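Local coordinates for protein putative arylalkylamine N-Acetyltransferase 7 (Aedes aegypti, PDB 4FD7) that probably transfers an acetyl group from acetyl-CoA to the amino group of an acceptor, as GNAT-family N-acetyltransferases do, at residues M81-S87 with N102-V106; V132-I138 with C230-S234; I168-R172 with S184-F188. All blocks are in the same frame, centred on the assembly; numbering follows the deposited sequence.

The three contacts run from one half of a GNAT fold to the other. Contact 1 belongs to the five-stranded sheet, contact 2 to the three-stranded sheet, and contact 3 lies between them; its centre is about 12 Å from that of contact 1 and about 13 Å from that of contact 2. R172 joins contacts 1 and 3, its NH2 lying 2.9 Å from N102 OD1 in a probable hydrogen bond. Contacts 2 and 3 share neighbouring strands, paired through the backbones of K231 with F188 and M233 with T186. In GNAT enzymes acetyl-CoA typically binds where the strands corresponding to 146-155 and 183-188 splay apart, beside contact 3.

Contact 1 (M81-S87 with N102-V106); sequences MLPDRMS and NILDV
The end of helix 68-81 and the loop leading to strand 88-92 lay M81 and S87 against strand 98-108 of the antiparallel GNAT sheet. S87 OG accepts the backbone N-H of L104 at 3.0 Å in a nearly straight bond (164°). L88, one residue on, pairs with N102 through the backbone. The same OG donates to a water held between the segments at 2.8 Å; that water also accepts from M86 N and donates to M81 O and L104 O, tying both ends of the turn to the strand.

M81 crosses D105 at about a right angle. The bend at its last torsion (chi3 65°) carries CE over the strand, 3.5 Å from L104 C. L82 CD2 meets I103 CD1 at 3.6 Å, beside I45 and M48 of helix 41-55. At the partly exposed end, the carboxylates of D84 and D105 lie side by side, OD2 to OD2 4.5 Å. A water 2.5 Å from D84 OD2 takes the N-H of V106; the like charges may raise the pKa of one or both, as far as water does not screen them. M86 O, buried without a polar partner, lies 3.4 Å from L104 CD1.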
loop_
_atom_site.group_PDB
_atom_site.type_symbol
_atom_site.label_atom_id
_atom_site.label_comp_id
_atom_site.label_asym_id
_atom_site.label_seq_id
_atom_site.Cartn_x
_atom_site.Cartn_y
_atom_site.Cartn_z
ATOM N N MET A 81 -2.525 3.808 11.630
ATOM C CA MET A 81 -2.081 2.459 11.237
ATOM C C MET A 81 -0.693 2.045 11.743
ATOM O O MET A 81 -0.472 0.879 12.060
ATOM C CB MET A 81 -2.098 2.315 9.714
ATOM C CG MET A 81 -3.490 2.416 9.084
ATOM S SD MET A 81 -3.365 2.538 7.293
ATOM C CE MET A 81 -2.680 0.935 6.898
ATOM N N LEU A 82 0.245 2.987 11.776
ATOM C CA LEU A 82 1.646 2.670 12.096
ATOM C C LEU A 82 1.898 1.856 13.374
ATOM O O LEU A 82 2.751 0.967 13.359
ATOM C CB LEU A 82 2.504 3.943 12.114
ATOM C CG LEU A 82 2.664 4.628 10.758
ATOM C CD1 LEU A 82 3.064 6.078 10.948
ATOM C CD2 LEU A 82 3.697 3.901 9.930
ATOM N N PRO A 83 1.172 2.152 14.473
ATOM C CA PRO A 83 1.429 1.397 15.712
ATOM C C PRO A 83 1.103 -0.083 15.632
ATOM O O PRO A 83 1.397 -0.781 16.612
ATOM C CB PRO A 83 0.468 2.043 16.722
ATOM C CG PRO A 83 0.227 3.408 16.199
ATOM C CD PRO A 83 0.222 3.259 14.711
ATOM N N ASP A 84 0.491 -0.554 14.540
ATOM C CA ASP A 84 0.228 -1.980 14.408
ATOM C C ASP A 84 1.539 -2.710 14.126
ATOM O O ASP A 84 1.587 -3.929 14.209
ATOM C CB ASP A 84 -0.790 -2.269 13.305
ATOM C CG ASP A 84 -2.175 -1.688 13.612
ATOM O OD1 ASP A 84 -2.420 -1.313 14.778
ATOM O OD2 ASP A 84 -3.022 -1.631 12.692
ATOM N N ARG A 85 2.591 -1.954 13.794
ATOM C CA ARG A 85 3.921 -2.533 13.560
ATOM C C ARG A 85 3.893 -3.551 12.422
ATOM O O ARG A 85 4.432 -4.663 12.507
ATOM C CB ARG A 85 4.500 -3.130 14.845
ATOM C CG ARG A 85 4.917 -2.071 15.865
ATOM C CD ARG A 85 5.856 -2.653 16.929
ATOM N NE ARG A 85 6.262 -1.644 17.899
ATOM C CZ ARG A 85 7.101 -1.868 18.905
ATOM N NH1 ARG A 85 7.646 -3.074 19.065
ATOM N NH2 ARG A 85 7.399 -0.887 19.745
ATOM N N MET A 86 3.241 -3.165 11.338
ATOM C CA MET A 86 3.186 -4.046 10.189
ATOM C C MET A 86 3.717 -3.356 8.948
ATOM O O MET A 86 3.848 -3.992 7.906
ATOM C CB MET A 86 1.752 -4.561 9.955
ATOM C CG MET A 86 1.241 -5.514 11.058
ATOM S SD MET A 86 2.113 -7.104 11.124
ATOM C CE MET A 86 1.562 -7.856 9.597
ATOM N N SER A 87 4.046 -2.072 9.047
ATOM C CA SER A 87 4.449 -1.337 7.849
ATOM C C SER A 87 5.882 -1.631 7.410
ATOM O O SER A 87 6.761 -1.877 8.236
ATOM C CB SER A 87 4.197 0.166 7.991
ATOM O OG SER A 87 2.806 0.404 8.160
ATOM N N ASN A 102 5.630 1.142 2.529
ATOM C CA ASN A 102 4.302 0.589 2.280
ATOM C C ASN A 102 3.639 0.600 3.643
ATOM O O ASN A 102 4.077 -0.106 4.552
ATOM C CB ASN A 102 4.414 -0.856 1.776
ATOM C CG ASN A 102 3.239 -1.294 0.883
ATOM O OD1 ASN A 102 3.282 -2.375 0.294
ATOM N ND2 ASN A 102 2.193 -0.480 0.797
ATOM N N ILE A 103 2.618 1.437 3.803
ATOM C CA ILE A 103 1.890 1.491 5.068
ATOM C C ILE A 103 0.837 0.391 5.075
ATOM O O ILE A 103 -0.049 0.367 4.223
ATOM C CB ILE A 103 1.241 2.873 5.303
ATOM C CG1 ILE A 103 2.298 3.980 5.202
ATOM C CG2 ILE A 103 0.553 2.926 6.658
ATOM C CD1 ILE A 103 3.336 3.942 6.323
ATOM N N LEU A 104 0.948 -0.530 6.032
ATOM C CA LEU A 104 0.124 -1.723 6.026
ATOM C C LEU A 104 -0.646 -1.862 7.338
ATOM O O LEU A 104 -0.198 -1.388 8.396
ATOM C CB LEU A 104 0.996 -2.984 5.845
ATOM C CG LEU A 104 2.025 -3.135 4.716
ATOM C CD1 LEU A 104 2.669 -4.508 4.799
ATOM C CD2 LEU A 104 1.418 -2.952 3.360
ATOM N N ASP A 105 -1.793 -2.526 7.275
ATOM C CA ASP A 105 -2.421 -3.003 8.510
ATOM C C ASP A 105 -3.197 -4.281 8.242
ATOM O O ASP A 105 -3.159 -4.798 7.134
ATOM C CB ASP A 105 -3.283 -1.922 9.177
ATOM C CG ASP A 105 -4.531 -1.579 8.391
ATOM O OD1 ASP A 105 -4.756 -2.129 7.291
ATOM O OD2 ASP A 105 -5.292 -0.722 8.886
ATOM N N VAL A 106 -3.904 -4.799 9.241
ATOM C CA VAL A 106 -4.657 -6.029 9.024
ATOM C C VAL A 106 -6.154 -5.749 8.931
ATOM O O VAL A 106 -6.724 -5.090 9.802
ATOM C CB VAL A 106 -4.324 -7.080 10.098
ATOM C CG1 VAL A 106 -5.189 -8.347 9.942
ATOM C CG2 VAL A 106 -2.836 -7.432 10.023
HETATM O O HOH W 1 1.470 -0.680 10.389
HETATM O O HOH W 2 -5.009 -0.131 11.590
HETATM O O HOH W 3 -3.478 -3.935 11.974
#

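Contact 2 (V132-I138 with C230-S234); sequences VSHQANI and CKYMS
Y232 stands up from strand 229-236 of the three-stranded sheet and pushes its ring against V132, S133 and A136 of helix 120-136. This helix belongs to the connection between the third and fourth strands of the GNAT core, and here it covers one face of the sheet near the end of the chain; the axis of residues 132-136 runs at 46° to that of strand residues 230-234.

From the root outward, Y232 CB touches two methyl groups, A136 CB at 3.7 Å and V132 CG1 at 3.8 Å. V132 CG1 approaches CD1 of the ring from the edge, near the ring plane, while A136 CB comes obliquely to CD2 at 3.4 Å. Over one face lies the backbone of S133, whose CA is 3.7 Å from the ring centroid in a CH-pi contact. Packing is tight here, for Y232 CE1 comes within 3.2 Å of S133 CB. The tyrosine reaches this place with chi1 at -140°, some 40° from a staggered position, which is consistent with a ring pressed into its slot. On the far flank of the ring, I138 CG1 reaches CE2 obliquely at 3.9 Å.

At the tip, Y232 OH has its stronger partner in the hydroxyl of Y147 on strand 146-155, so the ring bridges from one sheet toward the other. S133 OG lies 2.9 Å from Y232 OH in a weak hydrogen bond, not a settled one.

Two residues to either side along the strand, C230 and S234 continue the contact. I138 CD1 leans toward the CB of S234, whose hydroxyl bonds to D205 and Y142, and at the other end V132 CG2 rests 3.9 Å from C230 SG.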
loop_
_atom_site.group_PDB
_atom_site.type_symbol
_atom_site.label_atom_id
_atom_site.label_comp_id
_atom_site.label_asym_id
_atom_site.label_seq_id
_atom_site.Cartn_x
_atom_site.Cartn_y
_atom_site.Cartn_z
ATOM N N VAL A 132 -14.566 -1.162 -3.822
ATOM C CA VAL A 132 -13.839 -2.172 -4.588
ATOM C C VAL A 132 -13.494 -3.394 -3.720
ATOM O O VAL A 132 -13.581 -4.559 -4.163
ATOM C CB VAL A 132 -12.590 -1.555 -5.196
ATOM C CG1 VAL A 132 -11.719 -2.608 -5.857
ATOM C CG2 VAL A 132 -13.003 -0.480 -6.214
ATOM N N SER A 133 -13.125 -3.116 -2.473
ATOM C CA SER A 133 -12.793 -4.157 -1.498
ATOM C C SER A 133 -14.010 -5.014 -1.206
ATOM O O SER A 133 -13.904 -6.235 -1.044
ATOM C CB SER A 133 -12.322 -3.518 -0.192
ATOM O OG SER A 133 -11.997 -4.511 0.773
ATOM N N HIS A 134 -15.165 -4.367 -1.104
ATOM C CA HIS A 134 -16.377 -5.100 -0.759
ATOM C C HIS A 134 -16.785 -6.012 -1.919
ATOM O O HIS A 134 -17.152 -7.175 -1.694
ATOM C CB HIS A 134 -17.494 -4.150 -0.334
ATOM C CG HIS A 134 -18.665 -4.838 0.296
ATOM N ND1 HIS A 134 -19.816 -5.138 -0.403
ATOM C CD2 HIS A 134 -18.857 -5.305 1.553
ATOM C CE1 HIS A 134 -20.666 -5.757 0.396
ATOM N NE2 HIS A 134 -20.109 -5.871 1.587
ATOM N N GLN A 135 -16.687 -5.502 -3.146
ATOM C CA GLN A 135 -16.898 -6.338 -4.329
ATOM C C GLN A 135 -15.908 -7.503 -4.394
ATOM O O GLN A 135 -16.269 -8.587 -4.865
ATOM C CB GLN A 135 -16.826 -5.511 -5.616
ATOM C CG GLN A 135 -17.923 -4.479 -5.717
ATOM C CD GLN A 135 -19.302 -5.111 -5.769
ATOM O OE1 GLN A 135 -20.106 -4.933 -4.863
ATOM N NE2 GLN A 135 -19.580 -5.851 -6.845
ATOM N N ALA A 136 -14.683 -7.287 -3.912
ATOM C CA ALA A 136 -13.672 -8.347 -3.883
ATOM C C ALA A 136 -14.050 -9.520 -2.962
ATOM O O ALA A 136 -13.660 -10.671 -3.218
ATOM C CB ALA A 136 -12.304 -7.784 -3.500
ATOM N N ASN A 137 -14.766 -9.225 -1.877
ATOM C CA ASN A 137 -15.383 -10.269 -1.062
ATOM C C ASN A 137 -14.346 -11.263 -0.503
ATOM O O ASN A 137 -14.580 -12.475 -0.441
ATOM C CB ASN A 137 -16.436 -10.982 -1.916
ATOM C CG ASN A 137 -17.357 -11.883 -1.119
ATOM O OD1 ASN A 137 -17.519 -11.739 0.104
ATOM N ND2 ASN A 137 -17.991 -12.819 -1.821
ATOM N N ILE A 138 -13.211 -10.723 -0.063
ATOM C CA ILE A 138 -12.042 -11.519 0.334
ATOM C C ILE A 138 -12.309 -12.564 1.439
ATOM O O ILE A 138 -11.885 -13.730 1.322
ATOM C CB ILE A 138 -10.870 -10.587 0.734
ATOM C CG1 ILE A 138 -10.457 -9.703 -0.454
ATOM C CG2 ILE A 138 -9.681 -11.395 1.217
ATOM C CD1 ILE A 138 -9.859 -10.502 -1.640
ATOM N N CYS A 230 -8.973 -0.015 -11.741
ATOM C CA CYS A 230 -8.750 -0.102 -10.309
ATOM C C CYS A 230 -8.935 -1.580 -9.998
ATOM O O CYS A 230 -9.995 -2.149 -10.304
ATOM C CB CYS A 230 -9.807 0.724 -9.579
ATOM S SG CYS A 230 -9.642 0.823 -7.789
ATOM N N LYS A 231 -7.903 -2.222 -9.453
ATOM C CA LYS A 231 -7.984 -3.672 -9.272
ATOM C C LYS A 231 -7.746 -4.112 -7.836
ATOM O O LYS A 231 -6.710 -3.802 -7.268
ATOM C CB LYS A 231 -6.971 -4.379 -10.175
ATOM C CG LYS A 231 -7.132 -4.108 -11.657
ATOM C CD LYS A 231 -6.238 -5.024 -12.480
ATOM C CE LYS A 231 -6.231 -4.637 -13.951
ATOM N NZ LYS A 231 -5.372 -5.549 -14.767
ATOM N N TYR A 232 -8.649 -4.931 -7.299
ATOM C CA TYR A 232 -8.414 -5.560 -6.008
ATOM C C TYR A 232 -7.725 -6.890 -6.326
ATOM O O TYR A 232 -8.228 -7.684 -7.120
ATOM C CB TYR A 232 -9.710 -5.776 -5.232
ATOM C CG TYR A 232 -9.562 -5.497 -3.753
ATOM C CD1 TYR A 232 -9.755 -4.219 -3.247
ATOM C CD2 TYR A 232 -9.212 -6.507 -2.868
ATOM C CE1 TYR A 232 -9.615 -3.958 -1.899
ATOM C CE2 TYR A 232 -9.070 -6.254 -1.517
ATOM C CZ TYR A 232 -9.273 -4.978 -1.039
ATOM O OH TYR A 232 -9.131 -4.721 0.306
ATOM N N MET A 233 -6.566 -7.115 -5.720
ATOM C CA MET A 233 -5.732 -8.285 -6.009
ATOM C C MET A 233 -5.310 -8.986 -4.712
ATOM O O MET A 233 -5.101 -8.332 -3.666
ATOM C CB MET A 233 -4.519 -7.902 -6.863
ATOM C CG MET A 233 -4.870 -7.117 -8.127
ATOM S SD MET A 233 -3.370 -6.574 -8.977
ATOM C CE MET A 233 -2.763 -8.149 -9.584
ATOM N N SER A 234 -5.195 -10.313 -4.779
ATOM C CA SER A 234 -4.902 -11.115 -3.583
ATOM C C SER A 234 -3.764 -12.128 -3.745
ATOM O O SER A 234 -3.528 -12.660 -4.824
ATOM C CB SER A 234 -6.181 -11.807 -3.063
ATOM O OG SER A 234 -6.793 -12.621 -4.045
#

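Contact 3 (I168-R172 with S184-F188); sequences ILRAR and SATCF
R172 NH1 is held by two hydroxyls of strand 183-188, while NH2, the second branch of the guanidinium, bonds to N102 OD1 on strand 98-108. The arginine lies in the segment of the GNAT fold that leads from the fourth strand, 146-155, through helices 164-170 and 172-179 into the fifth, 183-188, a region that in relatives typically carries the acetyl-CoA site. NH1 donates to S184 OG at 3.0 Å (141°) and to T186 OG1 at 3.0 Å (151°). Both oxygens lie near the edge of the guanidinium, tilted somewhat out of its plane. Together with the bond from NH2, these two fix the rotation of the group.

S184 OG also bonds to the carbonyl of L148 on strand 146-155. T186 OG1 donates to A185 O at 2.7 Å, coming from well above the carbonyl plane at a strongly bent angle. Each hydroxyl can donate to a carbonyl while accepting an N-H from the arginine, so the buried guanidinium is solvated by neutral oxygens.

The extended chain of R172, straight from CG to NE, carries the guanidinium from the helix to the strand at about a right angle to the T186 side chain. L169 packs next to it: its CD2 lies 3.3 Å above the guanidinium plane, toward the rim. That methyl also reaches the edge of the F188 ring, 3.9 Å from CE2. F188 is further packed edge-to-face against F202 and by A197 of helix 191-200. One face of its ring is covered from within the strand by T186, whose CG2 stands 3.7 Å above the centre.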
loop_
_atom_site.group_PDB
_atom_site.type_symbol
_atom_site.label_atom_id
_atom_site.label_comp_id
_atom_site.label_asym_id
_atom_site.label_seq_id
_atom_site.Cartn_x
_atom_site.Cartn_y
_atom_site.Cartn_z
ATOM N N ILE A 168 9.219 -4.792 -2.497
ATOM C CA ILE A 168 8.573 -4.385 -1.251
ATOM C C ILE A 168 7.297 -5.221 -1.064
ATOM O O ILE A 168 7.001 -5.677 0.045
ATOM C CB ILE A 168 8.242 -2.868 -1.229
ATOM C CG1 ILE A 168 9.514 -2.070 -0.983
ATOM C CG2 ILE A 168 7.219 -2.541 -0.170
ATOM C CD1 ILE A 168 9.374 -0.605 -1.290
ATOM N N LEU A 169 6.549 -5.430 -2.148
ATOM C CA LEU A 169 5.398 -6.329 -2.067
ATOM C C LEU A 169 5.811 -7.767 -1.790
ATOM O O LEU A 169 5.085 -8.508 -1.135
ATOM C CB LEU A 169 4.600 -6.322 -3.359
ATOM C CG LEU A 169 3.887 -5.019 -3.701
ATOM C CD1 LEU A 169 3.310 -5.114 -5.079
ATOM C CD2 LEU A 169 2.787 -4.736 -2.672
ATOM N N ARG A 170 6.945 -8.190 -2.340
ATOM C CA ARG A 170 7.335 -9.577 -2.186
ATOM C C ARG A 170 7.631 -9.854 -0.723
ATOM O O ARG A 170 7.395 -10.964 -0.227
ATOM C CB ARG A 170 8.540 -9.948 -3.081
ATOM C CG ARG A 170 8.654 -11.458 -3.273
ATOM C CD ARG A 170 10.000 -11.851 -3.890
ATOM N NE ARG A 170 10.239 -11.109 -5.123
ATOM C CZ ARG A 170 9.753 -11.464 -6.312
ATOM N NH1 ARG A 170 9.002 -12.553 -6.427
ATOM N NH2 ARG A 170 10.021 -10.730 -7.384
ATOM N N ALA A 171 8.124 -8.834 -0.025
ATOM C CA ALA A 171 8.361 -8.950 1.427
ATOM C C ALA A 171 7.133 -9.299 2.290
ATOM O O ALA A 171 7.277 -9.628 3.469
ATOM C CB ALA A 171 9.033 -7.691 1.961
ATOM N N ARG A 172 5.938 -9.221 1.721
ATOM C CA ARG A 172 4.728 -9.538 2.473
ATOM C C ARG A 172 4.668 -11.027 2.781
ATOM O O ARG A 172 4.051 -11.465 3.767
ATOM C CB ARG A 172 3.492 -9.108 1.683
ATOM C CG ARG A 172 3.242 -7.604 1.732
ATOM C CD ARG A 172 1.945 -7.262 1.016
ATOM N NE ARG A 172 1.860 -5.830 0.731
ATOM C CZ ARG A 172 0.784 -5.240 0.219
ATOM N NH1 ARG A 172 -0.310 -5.951 -0.049
ATOM N NH2 ARG A 172 0.802 -3.937 -0.011
ATOM N N SER A 184 -2.670 -11.814 1.787
ATOM C CA SER A 184 -2.675 -10.355 1.671
ATOM C C SER A 184 -3.587 -9.996 0.508
ATOM O O SER A 184 -3.642 -10.722 -0.476
ATOM C CB SER A 184 -1.264 -9.813 1.412
ATOM O OG SER A 184 -1.281 -8.382 1.363
ATOM N N ALA A 185 -4.324 -8.900 0.623
ATOM C CA ALA A 185 -5.085 -8.370 -0.515
ATOM C C ALA A 185 -5.038 -6.862 -0.458
ATOM O O ALA A 185 -4.927 -6.278 0.605
ATOM C CB ALA A 185 -6.514 -8.837 -0.508
ATOM N N THR A 186 -5.123 -6.229 -1.612
ATOM C CA THR A 186 -4.925 -4.789 -1.655
ATOM C C THR A 186 -5.596 -4.241 -2.897
ATOM O O THR A 186 -5.770 -4.966 -3.884
ATOM C CB THR A 186 -3.400 -4.460 -1.589
ATOM O OG1 THR A 186 -2.949 -4.621 -0.237
ATOM C CG2 THR A 186 -3.080 -3.036 -2.046
ATOM N N CYS A 187 -6.043 -2.992 -2.831
ATOM C CA CYS A 187 -6.509 -2.304 -4.027
ATOM C C CYS A 187 -5.315 -1.629 -4.678
ATOM O O CYS A 187 -4.748 -0.698 -4.116
ATOM C CB CYS A 187 -7.570 -1.250 -3.686
ATOM S SG CYS A 187 -8.108 -0.345 -5.155
ATOM N N PHE A 188 -4.907 -2.140 -5.837
ATOM C CA PHE A 188 -3.849 -1.542 -6.635
ATOM C C PHE A 188 -4.484 -0.630 -7.678
ATOM O O PHE A 188 -5.326 -1.049 -8.483
ATOM C CB PHE A 188 -2.980 -2.621 -7.264
ATOM C CG PHE A 188 -2.300 -3.503 -6.256
ATOM C CD1 PHE A 188 -2.862 -4.721 -5.865
ATOM C CD2 PHE A 188 -1.102 -3.114 -5.690
ATOM C CE1 PHE A 188 -2.221 -5.524 -4.932
ATOM C CE2 PHE A 188 -0.458 -3.920 -4.750
ATOM C CZ PHE A 188 -1.018 -5.122 -4.378
#